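Local coordinates for substrate-binding protein (Synechococcus sp., PDB 6WPN) that probably binds a sugar or oligosaccharide ligand in the periplasm, as solute-binding proteins of ABC-type transport systems do, at residues A[162-168]-A[286-291]; A[187-191]-A[399-403]; A[199-205]-A[223-228]. One frame throughout, in Å; residues are numbered along the deposited sequence.

Contact 1: residues A[162-168]-A[286-291]; sequences PRRWDEV and PPLTGS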
ATOM      1  N   PRO A 162     -12.373 -16.645   4.208  1.00 48.99           N
ATOM      2  CA  PRO A 162     -11.406 -17.309   3.331  1.00 47.29           C
ATOM      3  C   PRO A 162     -10.064 -16.597   3.368  1.00 44.24           C
ATOM      4  O   PRO A 162      -9.956 -15.424   3.731  1.00 43.36           O
ATOM      5  CB  PRO A 162     -12.053 -17.203   1.947  1.00 59.22           C
ATOM      6  CG  PRO A 162     -12.893 -15.962   2.034  1.00 48.84           C
ATOM      7  CD  PRO A 162     -13.418 -15.939   3.444  1.00 42.90           C
ATOM      8  N   ARG A 163      -9.025 -17.329   2.986  1.00 45.12           N
ATOM      9  CA  ARG A 163      -7.686 -16.774   2.942  1.00 46.53           C
ATOM     10  C   ARG A 163      -7.079 -16.796   1.553  1.00 46.81           C
ATOM     11  O   ARG A 163      -6.027 -16.182   1.348  1.00 46.70           O
ATOM     12  CB  ARG A 163      -6.762 -17.512   3.920  1.00 57.41           C
ATOM     13  CG  ARG A 163      -7.132 -17.289   5.372  1.00 59.42           C
ATOM     14  CD  ARG A 163      -6.687 -18.452   6.219  1.00 82.06           C
ATOM     15  NE  ARG A 163      -5.255 -18.407   6.499  1.00 97.78           N
ATOM     16  CZ  ARG A 163      -4.636 -19.249   7.320  1.00106.98           C
ATOM     17  NH1 ARG A 163      -5.331 -20.199   7.935  1.00105.72           N
ATOM     18  NH2 ARG A 163      -3.326 -19.143   7.522  1.00113.55           N
ATOM     19  N   ARG A 164      -7.705 -17.470   0.598  1.00 48.70           N
ATOM     20  CA  ARG A 164      -7.253 -17.470  -0.782  1.00 59.87           C
ATOM     21  C   ARG A 164      -8.385 -16.995  -1.686  1.00 61.34           C
ATOM     22  O   ARG A 164      -9.566 -17.146  -1.360  1.00 53.53           O
ATOM     23  CB  ARG A 164      -6.735 -18.857  -1.174  1.00 54.06           C
ATOM     24  CG  ARG A 164      -5.419 -19.171  -0.468  1.00 62.33           C
ATOM     25  CD  ARG A 164      -4.940 -20.600  -0.648  1.00 81.14           C
ATOM     26  NE  ARG A 164      -3.765 -20.855   0.186  1.00 95.40           N
ATOM     27  CZ  ARG A 164      -3.023 -21.961   0.138  1.00102.97           C
ATOM     28  NH1 ARG A 164      -3.329 -22.941  -0.705  1.00108.71           N
ATOM     29  NH2 ARG A 164      -1.968 -22.090   0.936  1.00100.57           N
ATOM     30  N   TRP A 165      -8.007 -16.401  -2.825  1.00 45.53           N
ATOM     31  CA  TRP A 165      -8.987 -15.749  -3.694  1.00 41.13           C
ATOM     32  C   TRP A 165      -9.989 -16.728  -4.305  1.00 48.40           C
ATOM     33  O   TRP A 165     -11.152 -16.360  -4.516  1.00 48.87           O
ATOM     34  CB  TRP A 165      -8.277 -14.968  -4.803  1.00 46.61           C
ATOM     35  CG  TRP A 165      -7.629 -13.694  -4.344  1.00 40.20           C
ATOM     36  CD1 TRP A 165      -6.295 -13.466  -4.190  1.00 39.72           C
ATOM     37  CD2 TRP A 165      -8.290 -12.473  -3.983  1.00 35.48           C
ATOM     38  NE1 TRP A 165      -6.082 -12.178  -3.759  1.00 48.46           N
ATOM     39  CE2 TRP A 165      -7.290 -11.547  -3.624  1.00 36.59           C
ATOM     40  CE3 TRP A 165      -9.629 -12.072  -3.930  1.00 40.86           C
ATOM     41  CZ2 TRP A 165      -7.585 -10.250  -3.213  1.00 37.44           C
ATOM     42  CZ3 TRP A 165      -9.920 -10.783  -3.523  1.00 40.03           C
ATOM     43  CH2 TRP A 165      -8.901  -9.888  -3.170  1.00 42.65           C
ATOM     44  N   ASP A 166      -9.580 -17.966  -4.599  1.00 39.14           N
ATOM     45  CA  ASP A 166     -10.528 -18.904  -5.191  1.00 55.86           C
ATOM     46  C   ASP A 166     -11.614 -19.358  -4.215  1.00 59.14           C
ATOM     47  O   ASP A 166     -12.547 -20.056  -4.627  1.00 43.16           O
ATOM     48  CB  ASP A 166      -9.795 -20.128  -5.749  1.00 62.89           C
ATOM     49  CG  ASP A 166      -8.992 -20.864  -4.695  1.00 70.44           C
ATOM     50  OD1 ASP A 166      -9.607 -21.482  -3.800  1.00 81.25           O
ATOM     51  OD2 ASP A 166      -7.746 -20.847  -4.770  1.00 80.09           O
ATOM     52  N   GLU A 167     -11.509 -18.997  -2.941  1.00 51.74           N
ATOM     53  CA  GLU A 167     -12.555 -19.251  -1.965  1.00 52.79           C
ATOM     54  C   GLU A 167     -13.451 -18.040  -1.741  1.00 44.77           C
ATOM     55  O   GLU A 167     -14.437 -18.141  -1.004  1.00 49.82           O
ATOM     56  CB  GLU A 167     -11.935 -19.710  -0.644  1.00 41.96           C
ATOM     57  CG  GLU A 167     -11.294 -21.083  -0.735  1.00 49.12           C
ATOM     58  CD  GLU A 167     -10.428 -21.413   0.462  1.00 54.74           C
ATOM     59  OE1 GLU A 167     -10.344 -20.573   1.381  1.00 57.30           O
ATOM     60  OE2 GLU A 167      -9.838 -22.518   0.487  1.00 59.69           O
ATOM     61  N   VAL A 168     -13.131 -16.905  -2.357  1.00 34.46           N
ATOM     62  CA  VAL A 168     -13.889 -15.665  -2.187  1.00 31.75           C
ATOM     63  C   VAL A 168     -15.297 -15.763  -2.770  1.00 38.11           C
ATOM     64  O   VAL A 168     -16.248 -15.327  -2.102  1.00 43.88           O
ATOM     65  CB  VAL A 168     -13.137 -14.466  -2.788  1.00 33.09           C
ATOM     66  CG1 VAL A 168     -14.061 -13.263  -2.884  1.00 39.64           C
ATOM     67  CG2 VAL A 168     -11.935 -14.113  -1.934  1.00 35.26           C
ATOM     68  N   PRO A 286      -5.312 -13.222   8.387  1.00 46.45           N
ATOM     69  CA  PRO A 286      -4.339 -13.048   7.312  1.00 44.57           C
ATOM     70  C   PRO A 286      -4.993 -12.449   6.086  1.00 48.71           C
ATOM     71  O   PRO A 286      -6.189 -12.674   5.820  1.00 49.69           O
ATOM     72  CB  PRO A 286      -3.853 -14.480   7.044  1.00 39.78           C
ATOM     73  CG  PRO A 286      -4.076 -15.195   8.328  1.00 39.45           C
ATOM     74  CD  PRO A 286      -5.324 -14.603   8.908  1.00 36.37           C
ATOM     75  N   PRO A 287      -4.247 -11.677   5.299  1.00 40.76           N
ATOM     76  CA  PRO A 287      -4.823 -11.084   4.091  1.00 41.13           C
ATOM     77  C   PRO A 287      -5.118 -12.151   3.053  1.00 42.61           C
ATOM     78  O   PRO A 287      -4.585 -13.264   3.091  1.00 44.29           O
ATOM     79  CB  PRO A 287      -3.729 -10.132   3.601  1.00 41.55           C
ATOM     80  CG  PRO A 287      -2.463 -10.749   4.113  1.00 43.27           C
ATOM     81  CD  PRO A 287      -2.816 -11.357   5.445  1.00 36.46           C
ATOM     82  N   LEU A 288      -5.994 -11.801   2.115  1.00 39.64           N
ATOM     83  CA  LEU A 288      -6.280 -12.716   1.024  1.00 37.28           C
ATOM     84  C   LEU A 288      -5.059 -12.826   0.125  1.00 38.71           C
ATOM     85  O   LEU A 288      -4.372 -11.834  -0.141  1.00 45.49           O
ATOM     86  CB  LEU A 288      -7.492 -12.240   0.224  1.00 43.26           C
ATOM     87  CG  LEU A 288      -8.839 -12.353   0.943  1.00 40.55           C
ATOM     88  CD1 LEU A 288      -9.858 -11.386   0.372  1.00 39.51           C
ATOM     89  CD2 LEU A 288      -9.332 -13.789   0.846  1.00 32.08           C
ATOM     90  N   THR A 289      -4.757 -14.049  -0.301  1.00 41.11           N
ATOM     91  CA  THR A 289      -3.660 -14.297  -1.224  1.00 44.93           C
ATOM     92  C   THR A 289      -4.133 -15.235  -2.325  1.00 50.27           C
ATOM     93  O   THR A 289      -5.262 -15.734  -2.313  1.00 45.48           O
ATOM     94  CB  THR A 289      -2.443 -14.912  -0.518  1.00 51.60           C
ATOM     95  OG1 THR A 289      -2.712 -16.289  -0.231  1.00 55.43           O
ATOM     96  CG2 THR A 289      -2.132 -14.173   0.786  1.00 50.75           C
ATOM     97  N   GLY A 290      -3.238 -15.499  -3.272  1.00 52.02           N
ATOM     98  CA  GLY A 290      -3.461 -16.510  -4.277  1.00 44.31           C
ATOM     99  C   GLY A 290      -2.880 -17.826  -3.809  1.00 54.31           C
ATOM    100  O   GLY A 290      -2.436 -17.971  -2.667  1.00 50.76           O
ATOM    101  N   SER A 291      -2.887 -18.805  -4.715  1.00 56.91           N
ATOM    102  CA  SER A 291      -2.379 -20.127  -4.368  1.00 61.40           C
ATOM    103  C   SER A 291      -0.909 -20.090  -3.980  1.00 61.24           C
ATOM    104  O   SER A 291      -0.441 -20.997  -3.286  1.00 71.71           O
ATOM    105  CB  SER A 291      -2.594 -21.099  -5.529  1.00 63.59           C
ATOM    106  OG  SER A 291      -1.885 -20.687  -6.682  1.00 80.32           O
TER
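Pro286 opens the contact by setting its CG against the guanidinium end of Arg163, 3.9 Å from NE. The arginine's first bond points away from 286-291, and it is the bend at chi3 (78°) that turns NE and NH2 toward the proline. Leu288 is the main hydrophobic element. With its CG anti to the carbonyl carbon (chi1 -70°), it spreads over the Trp165 indole: CB stands over one face, 4.1 Å from the centroid of the six-membered ring, and CD1 reaches CZ3 and CH2. The other methyl, CD2, packs 3.8 Å from Val168 CG2 and lies close to the carbonyl oxygen of Pro162. Thr289 supplies the polar half through its backbone, a single beta bridge with Arg164. Its N donates to Arg163 O at 3.0 Å, and its O receives Trp165 N at 2.9 Å. The same oxygen also takes a CA-H...O contact from Arg164 CA. The threonine hydroxyl turns back on its own segment, where OG1 donates to Gly290 O, lying in the plane of that carbonyl and using one of its lone pairs. Gly290 N meets the edge of the indole, 3.8 Å from Trp165 CD1, and Ser291 O lies over one face of the Arg164 guanidinium. A leucine in place of Trp165 would probably leave Leu288 without its flat platform and Gln202 OE1 without the indole N-H that it accepts. Two loops are thus joined: the one leading into helix 168-179 and the one linking strands 282-285 and 295-303. Ser146 of strand 137-149 holds Pro286 O, while helix 195-202 lies against Trp165 and Thr289.

Contact 2: residues A[187-191]-A[399-403]; sequences TVVPD and LQRAM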
ATOM      1  N   THR A 187     -12.076  -1.702  -4.755  1.00 39.30           N
ATOM      2  CA  THR A 187     -12.427  -0.611  -5.645  1.00 42.33           C
ATOM      3  C   THR A 187     -11.817  -0.816  -7.029  1.00 50.30           C
ATOM      4  O   THR A 187     -10.735  -1.392  -7.182  1.00 51.12           O
ATOM      5  CB  THR A 187     -11.970   0.731  -5.069  1.00 39.93           C
ATOM      6  OG1 THR A 187     -12.453   1.794  -5.899  1.00 39.58           O
ATOM      7  CG2 THR A 187     -10.444   0.806  -4.994  1.00 37.54           C
ATOM      8  N   VAL A 188     -12.539  -0.347  -8.043  1.00 48.86           N
ATOM      9  CA  VAL A 188     -12.064  -0.348  -9.418  1.00 44.88           C
ATOM     10  C   VAL A 188     -12.026   1.080  -9.974  1.00 49.99           C
ATOM     11  O   VAL A 188     -12.028   1.294 -11.183  1.00 57.91           O
ATOM     12  CB  VAL A 188     -12.907  -1.315 -10.282  1.00 51.49           C
ATOM     13  CG1 VAL A 188     -14.319  -0.815 -10.457  1.00 58.50           C
ATOM     14  CG2 VAL A 188     -12.252  -1.615 -11.628  1.00 52.40           C
ATOM     15  N   VAL A 189     -11.982   2.066  -9.080  1.00 49.55           N
ATOM     16  CA  VAL A 189     -11.781   3.467  -9.447  1.00 50.85           C
ATOM     17  C   VAL A 189     -10.334   3.582  -9.909  1.00 58.95           C
ATOM     18  O   VAL A 189      -9.417   3.284  -9.128  1.00 57.45           O
ATOM     19  CB  VAL A 189     -12.104   4.410  -8.278  1.00 44.53           C
ATOM     20  CG1 VAL A 189     -11.649   5.829  -8.587  1.00 39.08           C
ATOM     21  CG2 VAL A 189     -13.596   4.383  -7.988  1.00 36.77           C
ATOM     22  N   PRO A 190     -10.089   4.011 -11.155  1.00 66.79           N
ATOM     23  CA  PRO A 190      -8.754   3.830 -11.764  1.00 70.01           C
ATOM     24  C   PRO A 190      -7.554   4.203 -10.907  1.00 80.58           C
ATOM     25  O   PRO A 190      -6.654   3.373 -10.730  1.00 88.73           O
ATOM     26  CB  PRO A 190      -8.842   4.712 -13.014  1.00 68.32           C
ATOM     27  CG  PRO A 190     -10.279   4.654 -13.398  1.00 74.00           C
ATOM     28  CD  PRO A 190     -11.056   4.589 -12.103  1.00 72.36           C
ATOM     29  N   ASP A 191      -7.508   5.415 -10.365  1.00 90.82           N
ATOM     30  CA  ASP A 191      -6.329   5.815  -9.607  1.00 98.96           C
ATOM     31  C   ASP A 191      -6.606   5.907  -8.114  1.00 87.94           C
ATOM     32  O   ASP A 191      -6.252   6.895  -7.463  1.00 83.52           O
ATOM     33  CB  ASP A 191      -5.741   7.114 -10.153  1.00122.92           C
ATOM     34  CG  ASP A 191      -4.816   6.868 -11.339  1.00140.39           C
ATOM     35  OD1 ASP A 191      -4.354   5.713 -11.494  1.00142.07           O
ATOM     36  OD2 ASP A 191      -4.539   7.816 -12.103  1.00149.02           O
ATOM     37  N   LEU A 399     -12.170  -3.011 -17.115  1.00 50.82           N
ATOM     38  CA  LEU A 399     -12.873  -3.927 -16.224  1.00 50.92           C
ATOM     39  C   LEU A 399     -14.198  -3.322 -15.782  1.00 52.01           C
ATOM     40  O   LEU A 399     -15.211  -4.024 -15.683  1.00 42.13           O
ATOM     41  CB  LEU A 399     -12.001  -4.255 -15.012  1.00 39.33           C
ATOM     42  CG  LEU A 399     -12.615  -5.178 -13.956  1.00 43.97           C
ATOM     43  CD1 LEU A 399     -13.007  -6.508 -14.571  1.00 39.42           C
ATOM     44  CD2 LEU A 399     -11.652  -5.396 -12.809  1.00 42.50           C
ATOM     45  N   GLN A 400     -14.216  -2.006 -15.581  1.00 50.98           N
ATOM     46  CA  GLN A 400     -15.436  -1.321 -15.180  1.00 49.25           C
ATOM     47  C   GLN A 400     -16.515  -1.433 -16.248  1.00 50.65           C
ATOM     48  O   GLN A 400     -17.693  -1.638 -15.932  1.00 46.60           O
ATOM     49  CB  GLN A 400     -15.105   0.137 -14.884  1.00 48.69           C
ATOM     50  CG  GLN A 400     -16.166   0.903 -14.153  1.00 65.93           C
ATOM     51  CD  GLN A 400     -15.635   2.233 -13.655  1.00 75.67           C
ATOM     52  OE1 GLN A 400     -14.491   2.325 -13.203  1.00 69.46           O
ATOM     53  NE2 GLN A 400     -16.462   3.274 -13.741  1.00 77.14           N
ATOM     54  N   ARG A 401     -16.132  -1.317 -17.522  1.00 47.69           N
ATOM     55  CA  ARG A 401     -17.097  -1.489 -18.603  1.00 43.53           C
ATOM     56  C   ARG A 401     -17.668  -2.900 -18.627  1.00 43.89           C
ATOM     57  O   ARG A 401     -18.834  -3.092 -18.985  1.00 49.78           O
ATOM     58  CB  ARG A 401     -16.446  -1.172 -19.949  1.00 57.17           C
ATOM     59  CG  ARG A 401     -15.945   0.249 -20.092  1.00 46.02           C
ATOM     60  CD  ARG A 401     -15.221   0.404 -21.409  1.00 48.22           C
ATOM     61  NE  ARG A 401     -16.144   0.335 -22.531  1.00 51.05           N
ATOM     62  CZ  ARG A 401     -15.770   0.140 -23.791  1.00 56.49           C
ATOM     63  NH1 ARG A 401     -14.488  -0.027 -24.080  1.00 61.97           N
ATOM     64  NH2 ARG A 401     -16.677   0.109 -24.760  1.00 53.93           N
ATOM     65  N   ALA A 402     -16.862  -3.898 -18.268  1.00 44.58           N
ATOM     66  CA  ALA A 402     -17.347  -5.271 -18.278  1.00 52.38           C
ATOM     67  C   ALA A 402     -18.236  -5.567 -17.080  1.00 53.73           C
ATOM     68  O   ALA A 402     -19.195  -6.338 -17.202  1.00 51.65           O
ATOM     69  CB  ALA A 402     -16.170  -6.246 -18.314  1.00 43.40           C
HETATM   70  N   MSE A 403     -17.944  -4.970 -15.930  1.00 49.19           N
HETATM   71  CA  MSE A 403     -18.749  -5.180 -14.734  1.00 47.05           C
HETATM   72  C   MSE A 403     -20.137  -4.588 -14.903  1.00 46.93           C
HETATM   73  O   MSE A 403     -21.126  -5.173 -14.463  1.00 47.33           O
HETATM   74  CB  MSE A 403     -18.067  -4.570 -13.512  1.00 43.96           C
HETATM   75  CG  MSE A 403     -16.868  -5.352 -13.016  1.00 47.92           C
HETATM   76 SE   MSE A 403     -15.867  -4.322 -11.707  1.00 53.33          SE
HETATM   77  CE  MSE A 403     -15.553  -5.712 -10.367  1.00 58.84           C
TER
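Val188, the middle residue of an ST turn, packs on Leu399 and Met403 in the last turn of helix 388-403, a loop-on-helix contact. In the ST turn the backbone N of Val189 donates to Thr187 OG1 at 3.2 Å, and the same hydroxyl is bonded to Gln244 O. The other polar ties lie mostly with neighbours: Val188 is joined through its backbone to Val241, and Pro190 O accepts from Gln392 NE2, one further grip on the same helix. The Gln400 side chain extends from the helix toward the loop. The apolar contacts all radiate from Val188, which points toward the helix and whose two methyls serve different partners. Leu196 of helix 195-202 touches both Val188 and Leu399, and Val242 adds to the packing around Val188. CG2, anti to the backbone N, meets Leu399 CD2 at 4.0 Å. Val188 and Met403, a selenomethionine, run alongside each other with their side chains pointing opposite ways. Val188 CG1 lies between the backbone N and the carbonyl carbon (chi1 68°), which aims it at Met403 SE, 4.0 Å away.

Contact 3: residues A[199-205]-A[223-228]; sequences SFVQMGV and KAFAFW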
ATOM      1  N   SER A 199      -4.434  -7.986  -6.698  1.00 39.65           N
ATOM      2  CA  SER A 199      -5.107  -9.281  -6.772  1.00 42.08           C
ATOM      3  C   SER A 199      -4.800  -9.981  -8.086  1.00 47.99           C
ATOM      4  O   SER A 199      -4.662 -11.211  -8.127  1.00 43.72           O
ATOM      5  CB  SER A 199      -6.616  -9.121  -6.610  1.00 39.95           C
ATOM      6  OG  SER A 199      -7.203  -8.656  -7.811  1.00 45.74           O
ATOM      7  N   PHE A 200      -4.692  -9.211  -9.175  1.00 54.00           N
ATOM      8  CA  PHE A 200      -4.267  -9.780 -10.449  1.00 44.85           C
ATOM      9  C   PHE A 200      -2.929 -10.484 -10.296  1.00 43.53           C
ATOM     10  O   PHE A 200      -2.761 -11.630 -10.729  1.00 43.86           O
ATOM     11  CB  PHE A 200      -4.184  -8.685 -11.521  1.00 46.10           C
ATOM     12  CG  PHE A 200      -5.514  -8.320 -12.136  1.00 47.77           C
ATOM     13  CD1 PHE A 200      -6.426  -7.543 -11.449  1.00 52.55           C
ATOM     14  CD2 PHE A 200      -5.843  -8.747 -13.408  1.00 61.78           C
ATOM     15  CE1 PHE A 200      -7.647  -7.208 -12.008  1.00 53.35           C
ATOM     16  CE2 PHE A 200      -7.066  -8.414 -13.973  1.00 63.35           C
ATOM     17  CZ  PHE A 200      -7.966  -7.642 -13.268  1.00 52.83           C
ATOM     18  N   VAL A 201      -1.964  -9.816  -9.661  1.00 44.75           N
ATOM     19  CA  VAL A 201      -0.654 -10.427  -9.466  1.00 52.37           C
ATOM     20  C   VAL A 201      -0.767 -11.662  -8.576  1.00 54.38           C
ATOM     21  O   VAL A 201      -0.103 -12.675  -8.817  1.00 64.15           O
ATOM     22  CB  VAL A 201       0.337  -9.399  -8.892  1.00 55.45           C
ATOM     23  CG1 VAL A 201       1.712 -10.027  -8.721  1.00 50.34           C
ATOM     24  CG2 VAL A 201       0.406  -8.173  -9.787  1.00 56.72           C
ATOM     25  N   GLN A 202      -1.614 -11.601  -7.539  1.00 47.96           N
ATOM     26  CA  GLN A 202      -1.790 -12.760  -6.664  1.00 44.94           C
ATOM     27  C   GLN A 202      -2.490 -13.904  -7.380  1.00 52.79           C
ATOM     28  O   GLN A 202      -2.295 -15.071  -7.019  1.00 46.24           O
ATOM     29  CB  GLN A 202      -2.570 -12.382  -5.406  1.00 40.52           C
ATOM     30  CG  GLN A 202      -1.777 -11.578  -4.397  1.00 43.68           C
ATOM     31  CD  GLN A 202      -2.623 -11.111  -3.227  1.00 44.26           C
ATOM     32  OE1 GLN A 202      -3.779 -10.728  -3.396  1.00 46.81           O
ATOM     33  NE2 GLN A 202      -2.052 -11.160  -2.029  1.00 55.66           N
HETATM   34  N   MSE A 203      -3.219 -13.558  -8.429  1.00 55.00           N
HETATM   35  CA  MSE A 203      -3.959 -14.562  -9.216  1.00 54.03           C
HETATM   36  C   MSE A 203      -3.076 -15.145 -10.320  1.00 61.19           C
HETATM   37  O   MSE A 203      -3.602 -15.832 -11.175  1.00 72.20           O
HETATM   38  CB  MSE A 203      -5.248 -13.954  -9.742  1.00 54.49           C
HETATM   39  CG  MSE A 203      -6.203 -13.666  -8.655  1.00 73.16           C
HETATM   40 SE   MSE A 203      -7.742 -12.827  -9.382  1.00 90.02          SE
HETATM   41  CE  MSE A 203      -8.563 -14.287 -10.293  1.00113.55           C
ATOM     42  N   GLY A 204      -1.777 -14.888 -10.268  1.00 54.41           N
ATOM     43  CA  GLY A 204      -0.854 -15.412 -11.257  1.00 50.89           C
ATOM     44  C   GLY A 204      -0.776 -14.640 -12.555  1.00 55.28           C
ATOM     45  O   GLY A 204      -0.161 -15.128 -13.511  1.00 52.56           O
ATOM     46  N   VAL A 205      -1.375 -13.456 -12.626  1.00 58.60           N
ATOM     47  CA  VAL A 205      -1.372 -12.670 -13.855  1.00 65.17           C
ATOM     48  C   VAL A 205      -0.034 -11.960 -14.008  1.00 70.97           C
ATOM     49  O   VAL A 205       0.484 -11.364 -13.055  1.00 77.87           O
ATOM     50  CB  VAL A 205      -2.531 -11.661 -13.859  1.00 59.38           C
ATOM     51  CG1 VAL A 205      -2.490 -10.796 -15.117  1.00 59.00           C
ATOM     52  CG2 VAL A 205      -3.865 -12.384 -13.733  1.00 51.20           C
ATOM     53  N   LYS A 223      -8.886 -15.089 -16.859  1.00 62.31           N
ATOM     54  CA  LYS A 223      -9.522 -15.661 -15.680  1.00 65.45           C
ATOM     55  C   LYS A 223      -9.716 -14.599 -14.604  1.00 62.72           C
ATOM     56  O   LYS A 223     -10.758 -14.560 -13.938  1.00 57.55           O
ATOM     57  CB  LYS A 223      -8.688 -16.838 -15.175  1.00 72.22           C
ATOM     58  CG  LYS A 223      -9.222 -17.559 -13.955  1.00 76.27           C
ATOM     59  CD  LYS A 223      -8.315 -18.739 -13.619  1.00 75.65           C
ATOM     60  CE  LYS A 223      -8.587 -19.307 -12.238  1.00 69.27           C
ATOM     61  NZ  LYS A 223      -7.663 -20.441 -11.927  1.00 71.85           N
ATOM     62  N   ALA A 224      -8.730 -13.715 -14.436  1.00 59.17           N
ATOM     63  CA  ALA A 224      -8.832 -12.659 -13.435  1.00 44.93           C
ATOM     64  C   ALA A 224      -9.898 -11.636 -13.808  1.00 42.80           C
ATOM     65  O   ALA A 224     -10.637 -11.160 -12.938  1.00 47.14           O
ATOM     66  CB  ALA A 224      -7.477 -11.979 -13.251  1.00 52.64           C
ATOM     67  N   PHE A 225      -9.964 -11.249 -15.086  1.00 47.38           N
ATOM     68  CA  PHE A 225     -11.015 -10.338 -15.535  1.00 52.02           C
ATOM     69  C   PHE A 225     -12.396 -10.941 -15.320  1.00 43.49           C
ATOM     70  O   PHE A 225     -13.313 -10.269 -14.833  1.00 51.45           O
ATOM     71  CB  PHE A 225     -10.824  -9.981 -17.013  1.00 56.13           C
ATOM     72  CG  PHE A 225     -10.068  -8.700 -17.242  1.00 51.51           C
ATOM     73  CD1 PHE A 225      -8.688  -8.657 -17.134  1.00 58.53           C
ATOM     74  CD2 PHE A 225     -10.745  -7.535 -17.564  1.00 46.97           C
ATOM     75  CE1 PHE A 225      -7.997  -7.472 -17.349  1.00 59.97           C
ATOM     76  CE2 PHE A 225     -10.062  -6.351 -17.772  1.00 46.48           C
ATOM     77  CZ  PHE A 225      -8.687  -6.321 -17.666  1.00 49.87           C
ATOM     78  N   ALA A 226     -12.568 -12.209 -15.693  1.00 46.39           N
ATOM     79  CA  ALA A 226     -13.853 -12.875 -15.504  1.00 46.18           C
ATOM     80  C   ALA A 226     -14.197 -12.999 -14.026  1.00 48.22           C
ATOM     81  O   ALA A 226     -15.370 -12.910 -13.644  1.00 44.31           O
ATOM     82  CB  ALA A 226     -13.832 -14.250 -16.168  1.00 45.78           C
ATOM     83  N   PHE A 227     -13.186 -13.220 -13.183  1.00 41.49           N
ATOM     84  CA  PHE A 227     -13.411 -13.324 -11.747  1.00 40.02           C
ATOM     85  C   PHE A 227     -14.136 -12.094 -11.218  1.00 46.47           C
ATOM     86  O   PHE A 227     -15.197 -12.201 -10.590  1.00 48.25           O
ATOM     87  CB  PHE A 227     -12.069 -13.516 -11.033  1.00 45.50           C
ATOM     88  CG  PHE A 227     -12.167 -13.602  -9.530  1.00 44.12           C
ATOM     89  CD1 PHE A 227     -12.030 -12.465  -8.746  1.00 43.19           C
ATOM     90  CD2 PHE A 227     -12.368 -14.824  -8.900  1.00 49.34           C
ATOM     91  CE1 PHE A 227     -12.108 -12.538  -7.365  1.00 49.28           C
ATOM     92  CE2 PHE A 227     -12.441 -14.909  -7.517  1.00 46.66           C
ATOM     93  CZ  PHE A 227     -12.312 -13.763  -6.746  1.00 47.15           C
ATOM     94  N   TRP A 228     -13.588 -10.910 -11.493  1.00 46.27           N
ATOM     95  CA  TRP A 228     -14.159  -9.681 -10.955  1.00 38.46           C
ATOM     96  C   TRP A 228     -15.437  -9.290 -11.681  1.00 40.82           C
ATOM     97  O   TRP A 228     -16.374  -8.772 -11.063  1.00 48.61           O
ATOM     98  CB  TRP A 228     -13.120  -8.568 -11.025  1.00 42.62           C
ATOM     99  CG  TRP A 228     -12.005  -8.814 -10.070  1.00 43.71           C
ATOM    100  CD1 TRP A 228     -10.728  -9.185 -10.372  1.00 53.91           C
ATOM    101  CD2 TRP A 228     -12.074  -8.735  -8.647  1.00 40.79           C
ATOM    102  NE1 TRP A 228      -9.992  -9.333  -9.219  1.00 47.14           N
ATOM    103  CE2 TRP A 228     -10.798  -9.061  -8.146  1.00 42.97           C
ATOM    104  CE3 TRP A 228     -13.095  -8.419  -7.742  1.00 40.28           C
ATOM    105  CZ2 TRP A 228     -10.514  -9.072  -6.785  1.00 41.61           C
ATOM    106  CZ3 TRP A 228     -12.810  -8.433  -6.394  1.00 35.16           C
ATOM    107  CH2 TRP A 228     -11.532  -8.755  -5.928  1.00 38.54           C
TER
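An aromatic cluster of Phe200, Phe225 and Trp228 fills the junction between the end of helix 195-202 and helix 219-233. Phe200 and Phe225 form an offset edge-to-face pair, planes at 77°, with Phe200 presenting its edge: CE2 comes within 3.6 Å of Phe225 CD1. Against Trp228 the same phenyl is nearly parallel but slid aside, so that little more than CE1 and Trp228 CD1, 4.0 Å apart, approach. The small Ala224 lets the two segments come close, consistent with its CB lying 3.6 Å from Phe200 CD2 and 3.7 Å from Val205 CG2.

Selenomethionine Met203 enters from beyond the helix end. Its chain bends at chi3 (72°), which brings CE to 3.5 Å from Ala224 CA and also against Phe227 CB. SE takes part in Met-aromatic contacts with Phe227 and Trp228, in both cases oblique to the ring. The Trp228 indole has Phe227 CD1 over the centre of one face and Ser199 OG at its edge; NE1 donates to this hydroxyl in a weak, bent bond of 3.2 Å. Ser199 OG is bonded as well to Leu196 O, one turn back in its own helix.

Phe225 also touches helices 388-403 and 409-427, and Phe227 touches Val168 and Pro169 at the start of helix 168-179. Helix 195-202 ends in a Schellman motif: Val205 N donates to Phe200 O, Gly204 N to Val201 O, and Gly204, with positive phi, is the C-prime residue. The whole is helix-helix packing through an aromatic cluster, beside a Schellman C-cap.

In the fold
The three contacts lie on the same side of the chain's centre, and contact 3 sits between the other two and touches both. Toward contact 1 it is joined by polar and aromatic groups: Gln202 reaches Trp165 NE1 and Leu288 O, and the Trp165 and Trp228 rings meet. Toward contact 2 the junction is mainly packing, for Phe225 and Trp228 of helix 219-233 rest on the helix 388-403 that contact 2 uses. Helix 195-202, part of contact 3, borders contacts 1 and 2 as well. Contacts 2 and 3 are buried and mostly hydrophobic. Contact 1, partly exposed and built from loops, relies more on backbone hydrogen bonds and carries arginines at its margin.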